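Local coordinates for protein putative O-GlcNAcase nagJ (Clostridium perfringens, PDB 6PV5) that probably hydrolyses terminal N-acetylhexosamine residues from glycans, as a family 84 glycoside hydrolase, its catalytic barrel lying within this piece of a longer protein, at residues S185-A190 and E430-I435. Residues are numbered along the deposited sequence; the frame is centred on the assembly and turned at random.
With EDO (1,2-ethanediol), chain D.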
loop_
_atom_site.group_PDB
_atom_site.type_symbol
_atom_site.label_atom_id
_atom_site.label_comp_id
_atom_site.label_asym_id
_atom_site.label_seq_id
_atom_site.Cartn_x
_atom_site.Cartn_y
_atom_site.Cartn_z
ATOM N N SER A 185 9.194 -1.987 -10.751
ATOM C CA SER A 185 8.885 -3.388 -11.017
ATOM C C SER A 185 7.511 -3.526 -11.667
ATOM O O SER A 185 7.337 -4.329 -12.578
ATOM C CB SER A 185 8.920 -4.206 -9.748
ATOM O OG SER A 185 10.180 -4.106 -9.099
ATOM N N PHE A 186 6.518 -2.802 -11.147
ATOM C CA PHE A 186 5.164 -2.932 -11.662
ATOM C C PHE A 186 4.765 -1.602 -12.275
ATOM O O PHE A 186 5.093 -0.562 -11.712
ATOM C CB PHE A 186 4.156 -3.305 -10.569
ATOM C CG PHE A 186 4.374 -4.638 -9.893
ATOM C CD1 PHE A 186 3.680 -5.764 -10.299
ATOM C CD2 PHE A 186 5.268 -4.766 -8.843
ATOM C CE1 PHE A 186 3.889 -6.990 -9.679
ATOM C CE2 PHE A 186 5.472 -5.990 -8.223
ATOM C CZ PHE A 186 4.774 -7.101 -8.638
ATOM N N LYS A 187 4.053 -1.659 -13.405
ATOM C CA LYS A 187 3.757 -0.461 -14.175
ATOM C C LYS A 187 2.560 0.246 -13.557
ATOM O O LYS A 187 2.351 1.437 -13.796
ATOM C CB LYS A 187 3.454 -0.786 -15.641
ATOM C CG LYS A 187 2.158 -1.550 -15.867
ATOM C CD LYS A 187 1.832 -1.817 -17.329
ATOM C CE LYS A 187 0.482 -2.489 -17.465
ATOM N NZ LYS A 187 -0.008 -2.518 -18.866
ATOM N N MET A 188 1.741 -0.527 -12.833
ATOM C CA MET A 188 0.662 0.054 -12.057
ATOM C C MET A 188 0.825 -0.339 -10.587
ATOM O O MET A 188 0.882 -1.526 -10.253
ATOM C CB MET A 188 -0.716 -0.359 -12.563
ATOM C CG MET A 188 -1.770 0.606 -12.083
ATOM S SD MET A 188 -3.452 -0.011 -12.131
ATOM C CE MET A 188 -4.318 1.556 -12.162
ATOM N N ARG A 189 0.936 0.698 -9.746
ATOM C CA ARG A 189 1.115 0.596 -8.303
ATOM C C ARG A 189 0.032 1.447 -7.648
ATOM O O ARG A 189 0.153 2.661 -7.623
ATOM C CB ARG A 189 2.509 1.086 -7.909
ATOM C CG ARG A 189 3.638 0.349 -8.612
ATOM C CD ARG A 189 4.996 1.032 -8.549
ATOM N NE ARG A 189 4.894 2.456 -8.867
ATOM C CZ ARG A 189 4.831 2.965 -10.099
ATOM N NH1 ARG A 189 4.844 2.167 -11.161
ATOM N NH2 ARG A 189 4.752 4.277 -10.261
ATOM N N ALA A 190 -1.054 0.804 -7.193
ATOM C CA ALA A 190 -2.279 1.523 -6.897
ATOM C C ALA A 190 -2.745 1.221 -5.473
ATOM O O ALA A 190 -2.323 0.251 -4.836
ATOM C CB ALA A 190 -3.353 1.096 -7.870
ATOM N N GLU A 430 4.821 -12.260 -14.104
ATOM C CA GLU A 430 3.493 -12.662 -14.558
ATOM C C GLU A 430 2.438 -11.593 -14.250
ATOM O O GLU A 430 1.265 -11.732 -14.617
ATOM C CB GLU A 430 3.101 -14.005 -13.930
ATOM C CG GLU A 430 3.968 -15.181 -14.360
ATOM C CD GLU A 430 4.074 -15.419 -15.866
ATOM O OE1 GLU A 430 3.068 -15.205 -16.582
ATOM O OE2 GLU A 430 5.175 -15.807 -16.326
ATOM N N VAL A 431 2.850 -10.534 -13.553
ATOM C CA VAL A 431 1.909 -9.587 -12.977
ATOM C C VAL A 431 2.421 -8.180 -13.266
ATOM O O VAL A 431 3.570 -7.876 -12.950
ATOM C CB VAL A 431 1.747 -9.843 -11.455
ATOM C CG1 VAL A 431 0.844 -8.806 -10.790
ATOM C CG2 VAL A 431 1.213 -11.245 -11.179
ATOM N N SER A 432 1.551 -7.324 -13.817
ATOM C CA SER A 432 1.939 -5.987 -14.264
ATOM C C SER A 432 1.394 -4.902 -13.333
ATOM O O SER A 432 1.761 -3.728 -13.456
ATOM C CB SER A 432 1.412 -5.743 -15.663
ATOM O OG SER A 432 -0.010 -5.881 -15.673
ATOM N N GLY A 433 0.451 -5.279 -12.462
ATOM C CA GLY A 433 -0.141 -4.317 -11.542
ATOM C C GLY A 433 -0.226 -4.855 -10.114
ATOM O O GLY A 433 -0.559 -6.020 -9.899
ATOM N N PHE A 434 0.083 -3.981 -9.157
ATOM C CA PHE A 434 -0.091 -4.278 -7.746
ATOM C C PHE A 434 -1.029 -3.247 -7.099
ATOM O O PHE A 434 -0.784 -2.047 -7.151
ATOM C CB PHE A 434 1.275 -4.385 -7.070
ATOM C CG PHE A 434 1.170 -4.683 -5.597
ATOM C CD1 PHE A 434 0.599 -5.868 -5.158
ATOM C CD2 PHE A 434 1.642 -3.782 -4.653
ATOM C CE1 PHE A 434 0.492 -6.146 -3.803
ATOM C CE2 PHE A 434 1.514 -4.052 -3.296
ATOM C CZ PHE A 434 0.940 -5.233 -2.874
ATOM N N ILE A 435 -2.129 -3.730 -6.520
ATOM C CA ILE A 435 -3.189 -2.882 -6.001
ATOM C C ILE A 435 -3.473 -3.253 -4.545
ATOM O O ILE A 435 -3.833 -4.393 -4.243
ATOM C CB ILE A 435 -4.452 -3.045 -6.862
ATOM C CG1 ILE A 435 -4.165 -2.778 -8.342
ATOM C CG2 ILE A 435 -5.587 -2.180 -6.338
ATOM C CD1 ILE A 435 -4.951 -3.685 -9.255
HETATM C C1 EDO D . 1.446 -14.147 -20.770
HETATM O O1 EDO D . 1.323 -15.559 -20.665
HETATM C C2 EDO D . 1.846 -13.452 -19.517
HETATM O O2 EDO D . 3.163 -13.733 -19.051
#
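F186 reaches from the lead-in to strand 188-192 onto the start of strand 431-436. Its CB lies 3.8 Å from S432 O; CG meets F434 CB at 4.2 Å, and that methylene sits over the ring centre as a CH-pi contact. V431 O approaches CD1 and CE1 obliquely, S432 C lies near the ring plane, and CE1 is 3.7 Å from V431 CG1. Chi1 (-63°, CG anti to the carbonyl carbon) turns the ring this way. F186 O accepts an in-plane hydrogen bond from R189 NH1 (2.8 Å), whose guanidinium also pairs with E130. S432 O accepts a hydrogen bond from M188 N (3.3 Å) and a weak one from K187 N; K187 CE passes 3.8 Å from S432 CB on its way to a salt bridge with E369. Parallel ladder bonds follow, F434 N to M188 O (2.8 Å) and A190 N to F434 O (2.9 Å). The ladder joins first and last strands, closing the eight-stranded parallel barrel of the GH84 catalytic domain. A190 and I435 meet on the face carrying M188, where M400 of strand 399-403 and A219 of strand 219-222 also pack; Y455 of helix 446-457 meets F434 edge-to-face and F186 obliquely.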